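Local coordinates for Myo-inositol 2-dehydrogenase (PDB 3EZY), which catalyses the NAD(+)-dependent oxidation of myo-inositol to 2-keto-myo-inositol (scyllo-inosose), probably as a step in myo-inositol breakdown, at residues D26-A31 against G48-Y53; G6-G11 against H57-D62. All blocks are in the same frame, centred on the assembly; numbering follows the deposited sequence.

Contact 1: D26-A31 against G48-Y53; sequences DAILYA and GVEKAY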
loop_
_atom_site.group_PDB
_atom_site.type_symbol
_atom_site.label_atom_id
_atom_site.label_comp_id
_atom_site.label_asym_id
_atom_site.label_seq_id
_atom_site.Cartn_x
_atom_site.Cartn_y
_atom_site.Cartn_z
ATOM N N ASP A 26 -40.113 -1.303 2.516
ATOM C CA ASP A 26 -41.215 -0.528 2.016
ATOM C C ASP A 26 -41.062 -0.213 0.528
ATOM O O ASP A 26 -41.437 0.860 0.054
ATOM C CB ASP A 26 -41.461 0.678 2.902
ATOM C CG ASP A 26 -42.136 0.284 4.204
ATOM O OD1 ASP A 26 -41.480 -0.417 5.022
ATOM O OD2 ASP A 26 -43.332 0.642 4.395
ATOM N N ALA A 27 -40.499 -1.179 -0.198
ATOM C CA ALA A 27 -40.691 -1.264 -1.630
ATOM C C ALA A 27 -40.883 -2.748 -1.961
ATOM O O ALA A 27 -40.147 -3.588 -1.457
ATOM C CB ALA A 27 -39.487 -0.696 -2.356
ATOM N N ILE A 28 -41.880 -3.104 -2.755
ATOM C CA ILE A 28 -41.919 -4.498 -3.193
ATOM C C ILE A 28 -41.945 -4.666 -4.686
ATOM O O ILE A 28 -42.477 -3.836 -5.416
ATOM C CB ILE A 28 -43.081 -5.367 -2.622
ATOM C CG1 ILE A 28 -44.449 -4.916 -3.153
ATOM C CG2 ILE A 28 -43.018 -5.505 -1.083
ATOM C CD1 ILE A 28 -45.373 -6.079 -3.358
ATOM N N LEU A 29 -41.390 -5.784 -5.110
ATOM C CA LEU A 29 -41.467 -6.203 -6.498
ATOM C C LEU A 29 -42.865 -6.762 -6.760
ATOM O O LEU A 29 -43.166 -7.870 -6.347
ATOM C CB LEU A 29 -40.451 -7.299 -6.770
ATOM C CG LEU A 29 -40.408 -7.814 -8.215
ATOM C CD1 LEU A 29 -40.056 -6.694 -9.216
ATOM C CD2 LEU A 29 -39.377 -8.889 -8.271
ATOM N N TYR A 30 -43.696 -5.992 -7.459
ATOM C CA TYR A 30 -45.080 -6.382 -7.691
ATOM C C TYR A 30 -45.266 -6.986 -9.067
ATOM O O TYR A 30 -46.094 -7.886 -9.239
ATOM C CB TYR A 30 -46.020 -5.185 -7.519
ATOM C CG TYR A 30 -47.442 -5.452 -7.952
ATOM C CD1 TYR A 30 -48.336 -6.074 -7.099
ATOM C CD2 TYR A 30 -47.891 -5.086 -9.208
ATOM C CE1 TYR A 30 -49.634 -6.327 -7.481
ATOM C CE2 TYR A 30 -49.184 -5.337 -9.601
ATOM C CZ TYR A 30 -50.052 -5.952 -8.728
ATOM O OH TYR A 30 -51.363 -6.197 -9.107
ATOM N N ALA A 31 -44.555 -6.454 -10.057
ATOM C CA ALA A 31 -44.727 -6.909 -11.444
ATOM C C ALA A 31 -43.419 -6.948 -12.200
ATOM O O ALA A 31 -42.536 -6.128 -11.982
ATOM C CB ALA A 31 -45.729 -6.014 -12.199
ATOM N N GLY A 48 -41.231 -15.068 -6.755
ATOM C CA GLY A 48 -42.581 -14.962 -6.178
ATOM C C GLY A 48 -43.268 -13.647 -6.530
ATOM O O GLY A 48 -43.779 -12.967 -5.659
ATOM N N VAL A 49 -43.263 -13.263 -7.804
ATOM C CA VAL A 49 -43.824 -11.968 -8.190
ATOM C C VAL A 49 -45.312 -12.129 -8.478
ATOM O O VAL A 49 -45.704 -13.063 -9.147
ATOM C CB VAL A 49 -43.130 -11.394 -9.464
ATOM C CG1 VAL A 49 -43.549 -9.968 -9.695
ATOM C CG2 VAL A 49 -41.626 -11.498 -9.338
ATOM N N GLU A 50 -46.123 -11.200 -8.006
ATOM C CA GLU A 50 -47.568 -11.215 -8.281
ATOM C C GLU A 50 -47.986 -11.247 -9.753
ATOM O O GLU A 50 -48.831 -12.061 -10.134
ATOM C CB GLU A 50 -48.239 -10.014 -7.632
ATOM C CG GLU A 50 -48.955 -10.383 -6.376
ATOM C CD GLU A 50 -48.278 -9.874 -5.132
ATOM O OE1 GLU A 50 -48.786 -10.202 -4.049
ATOM O OE2 GLU A 50 -47.266 -9.146 -5.225
ATOM N N LYS A 51 -47.440 -10.329 -10.554
ATOM C CA LYS A 51 -47.854 -10.178 -11.943
ATOM C C LYS A 51 -46.658 -10.275 -12.900
ATOM O O LYS A 51 -45.593 -9.692 -12.663
ATOM C CB LYS A 51 -48.521 -8.813 -12.131
ATOM C CG LYS A 51 -49.787 -8.639 -11.313
ATOM C CD LYS A 51 -50.905 -9.604 -11.783
ATOM C CE LYS A 51 -50.926 -9.738 -13.310
ATOM N NZ LYS A 51 -52.060 -10.565 -13.828
ATOM N N ALA A 52 -46.835 -10.980 -13.998
ATOM C CA ALA A 52 -45.800 -11.013 -15.003
ATOM C C ALA A 52 -46.475 -10.652 -16.300
ATOM O O ALA A 52 -47.471 -11.259 -16.655
ATOM C CB ALA A 52 -45.182 -12.416 -15.077
ATOM N N TYR A 53 -45.943 -9.675 -17.018
ATOM C CA TYR A 53 -46.573 -9.197 -18.246
ATOM C C TYR A 53 -45.664 -9.320 -19.454
ATOM O O TYR A 53 -44.535 -8.819 -19.438
ATOM C CB TYR A 53 -46.936 -7.710 -18.090
ATOM C CG TYR A 53 -47.995 -7.409 -17.063
ATOM C CD1 TYR A 53 -49.348 -7.705 -17.318
ATOM C CD2 TYR A 53 -47.678 -6.778 -15.879
ATOM C CE1 TYR A 53 -50.339 -7.402 -16.392
ATOM C CE2 TYR A 53 -48.657 -6.478 -14.938
ATOM C CZ TYR A 53 -49.992 -6.795 -15.208
ATOM O OH TYR A 53 -50.982 -6.490 -14.292
#
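Ala31 and Lys51 form a parallel beta bridge where the short strand 51-53 meets strand 27-31, the two axes approaching to 5.9 Å and splaying by 50°. One backbone hydrogen bond joins them, from Lys51 N to Tyr30 O (3.1 Å, 151° at the hydrogen). Beside it, Ala31 CA makes a CA-H...O contact of 3.2 Å with Lys51 O. Val49 is beta-branched and uses both methyls: CG1 lies against Tyr30 O at 3.3 Å, while CG2 meets Leu29 CD2 at 3.6 Å, an apolar pair suited to the buried side, where Leu47 also touches Leu29. The CB of Tyr30 turns from the neighbouring segment, but with CG anti to the backbone N (chi1 171°) the ring swings back alongside it. Its CD1 lies 3.8 Å from Glu50 OE2, and its OH lies 3.6 Å from Lys51 CG, the tyrosine and lysine side chains running side by side in the same direction. A tyrosine suits this place because its ring packs obliquely against the Lys51 chain and against both the CB and the carboxylate of Glu50, while its hydroxyl hydrogen-bonds Asn64. An alanine here is likely to leave the Asn64 amide without that partner and a gap beside the Lys51 and Glu50 chains. Small Ala31 leaves room for Tyr53, whose CE2 brings the ring edge to 4.0 Å from Ala31 CB. Strand 27-33, helix 37-47 and strand 51-53 together make a beta-alpha-beta crossover, with 51-53 as the outer strand within this chain of the parallel sheet of an NAD-binding Rossmann fold.

Contact 2: G6-G11 against H57-D62; sequences GVIGLG and HELIED
Asp62 N, at the end of the helix that packs Leu59 and Ile60 against Gly6 and Ile8, is shared by two carbonyls: it bonds Leu59 O at 3.2 Å and, weakly, Glu58 O. At this same end of the helix the side chain of Lys89 hydrogen-bonds Ile60 O and Asp62 O. The contact itself is apolar. Leu59 reaches the strand with both methyls, its CG anti to the backbone N (chi1 -179°): CD1 comes 3.8 Å from Val7 O, and CD2 lies 4.0 Å from Gly6 CA. Gly6 suits this position because any side chain would point at the helix and collide with that CD2 methyl. Two residues along, Ile8 also faces the helix; its CG1 is 4.1 Å from Leu59 CD2, and its CD1 meets Ile60 CD1 at 3.9 Å, the two isoleucines crossing at about a right angle. Leu80 of helix 77-86 touches both isoleucines. Branched aliphatic residues suit this buried interface, where helix 57-61 runs nearly antiparallel to strand 6-8, at 159°. The strand leads into Gly9 and Gly11, consistent with the glycine-rich GxGxxG turn that follows the first strand of dinucleotide-binding Rossmann folds.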
loop_
_atom_site.group_PDB
_atom_site.type_symbol
_atom_site.label_atom_id
_atom_site.label_comp_id
_atom_site.label_asym_id
_atom_site.label_seq_id
_atom_site.Cartn_x
_atom_site.Cartn_y
_atom_site.Cartn_z
ATOM N N GLY A 6 -42.737 -2.001 -10.574
ATOM C CA GLY A 6 -42.695 -2.886 -11.740
ATOM C C GLY A 6 -41.354 -2.749 -12.468
ATOM O O GLY A 6 -40.850 -1.653 -12.669
ATOM N N VAL A 7 -40.765 -3.878 -12.847
ATOM C CA VAL A 7 -39.501 -3.893 -13.552
ATOM C C VAL A 7 -39.702 -4.379 -14.985
ATOM O O VAL A 7 -40.253 -5.456 -15.212
ATOM C CB VAL A 7 -38.479 -4.840 -12.847
ATOM C CG1 VAL A 7 -37.130 -4.843 -13.599
ATOM C CG2 VAL A 7 -38.272 -4.418 -11.394
ATOM N N ILE A 8 -39.313 -3.568 -15.959
ATOM C CA ILE A 8 -39.380 -3.984 -17.348
ATOM C C ILE A 8 -37.992 -4.368 -17.858
ATOM O O ILE A 8 -37.036 -3.571 -17.778
ATOM C CB ILE A 8 -39.920 -2.855 -18.241
ATOM C CG1 ILE A 8 -41.308 -2.449 -17.760
ATOM C CG2 ILE A 8 -39.967 -3.301 -19.704
ATOM C CD1 ILE A 8 -41.831 -1.213 -18.469
ATOM N N GLY A 9 -37.861 -5.584 -18.387
ATOM C CA GLY A 9 -36.570 -6.007 -18.920
ATOM C C GLY A 9 -35.838 -6.817 -17.862
ATOM O O GLY A 9 -35.434 -6.307 -16.834
ATOM N N LEU A 10 -35.682 -8.111 -18.108
ATOM C CA LEU A 10 -35.027 -8.958 -17.130
ATOM C C LEU A 10 -33.693 -9.448 -17.689
ATOM O O LEU A 10 -33.425 -10.646 -17.727
ATOM C CB LEU A 10 -35.923 -10.127 -16.766
ATOM C CG LEU A 10 -37.241 -9.777 -16.095
ATOM C CD1 LEU A 10 -38.124 -11.059 -16.056
ATOM C CD2 LEU A 10 -37.081 -9.166 -14.712
ATOM N N GLY A 11 -32.902 -8.495 -18.173
ATOM C CA GLY A 11 -31.559 -8.756 -18.609
ATOM C C GLY A 11 -30.698 -8.734 -17.358
ATOM O O GLY A 11 -31.173 -8.815 -16.231
ATOM N N HIS A 57 -46.525 -2.328 -21.587
ATOM C CA HIS A 57 -47.595 -1.311 -21.477
ATOM C C HIS A 57 -48.692 -1.742 -20.514
ATOM O O HIS A 57 -49.228 -0.930 -19.772
ATOM C CB HIS A 57 -48.156 -0.961 -22.848
ATOM C CG HIS A 57 -47.213 -0.150 -23.671
ATOM N ND1 HIS A 57 -47.081 1.215 -23.506
ATOM C CD2 HIS A 57 -46.314 -0.509 -24.623
ATOM C CE1 HIS A 57 -46.158 1.667 -24.338
ATOM N NE2 HIS A 57 -45.677 0.644 -25.029
ATOM N N GLU A 58 -49.001 -3.035 -20.511
ATOM C CA GLU A 58 -49.861 -3.597 -19.476
ATOM C C GLU A 58 -49.255 -3.433 -18.073
ATOM O O GLU A 58 -49.970 -3.207 -17.092
ATOM C CB GLU A 58 -50.148 -5.068 -19.754
ATOM C CG GLU A 58 -50.826 -5.336 -21.108
ATOM C CD GLU A 58 -52.126 -4.553 -21.308
ATOM O OE1 GLU A 58 -52.653 -3.986 -20.329
ATOM O OE2 GLU A 58 -52.628 -4.505 -22.459
ATOM N N LEU A 59 -47.936 -3.586 -17.948
ATOM C CA LEU A 59 -47.310 -3.336 -16.650
ATOM C C LEU A 59 -47.480 -1.859 -16.227
ATOM O O LEU A 59 -47.872 -1.519 -15.090
ATOM C CB LEU A 59 -45.804 -3.757 -16.684
ATOM C CG LEU A 59 -45.033 -3.571 -15.356
ATOM C CD1 LEU A 59 -43.912 -4.623 -15.156
ATOM C CD2 LEU A 59 -44.478 -2.127 -15.205
ATOM N N ILE A 60 -47.132 -0.957 -17.120
ATOM C CA ILE A 60 -47.223 0.464 -16.824
ATOM C C ILE A 60 -48.645 0.919 -16.453
ATOM O O ILE A 60 -48.820 1.789 -15.600
ATOM C CB ILE A 60 -46.697 1.267 -18.029
ATOM C CG1 ILE A 60 -45.171 1.077 -18.125
ATOM C CG2 ILE A 60 -47.141 2.735 -17.951
ATOM C CD1 ILE A 60 -44.606 1.334 -19.488
ATOM N N GLU A 61 -49.655 0.338 -17.096
ATOM C CA GLU A 61 -51.069 0.738 -16.867
ATOM C C GLU A 61 -51.694 0.034 -15.657
ATOM O O GLU A 61 -52.741 0.444 -15.159
ATOM C CB GLU A 61 -51.891 0.529 -18.157
ATOM C CG GLU A 61 -51.483 1.482 -19.311
ATOM C CD GLU A 61 -51.836 0.940 -20.698
ATOM O OE1 GLU A 61 -52.812 0.171 -20.817
ATOM O OE2 GLU A 61 -51.149 1.281 -21.682
ATOM N N ASP A 62 -51.033 -1.011 -15.154
ATOM C CA ASP A 62 -51.504 -1.672 -13.934
ATOM C C ASP A 62 -51.644 -0.683 -12.785
ATOM O O ASP A 62 -50.658 -0.059 -12.395
ATOM C CB ASP A 62 -50.507 -2.766 -13.544
ATOM C CG ASP A 62 -51.034 -3.679 -12.433
ATOM O OD1 ASP A 62 -51.700 -3.191 -11.495
ATOM O OD2 ASP A 62 -50.764 -4.897 -12.498
#

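In the fold
The two contacts, with centres 10 Å apart, share one parallel sheet: strand 27-33 of contact 1 lies between the outer strand 51-53 and strand 3-8 of contact 2. Ala31 O and Val7 N, 3.0 Å apart, probably hydrogen-bond across the last pair. Strand 51-53 leads into helix 56-61, which runs back across one face of the same sheet, and Tyr53 CD2 packs 3.5 Å from Leu59 CA. The Leu59 side chain also touches Ala31 and so meets both contacts. Asp62 OD2 is a probable, very short hydrogen-bond partner of Tyr53 OH (2.4 Å) and packs beside the Tyr30 ring. Contact 2 leads to the probable NAD-binding glycine turn, whereas contact 1 builds the neighbouring sheet edge.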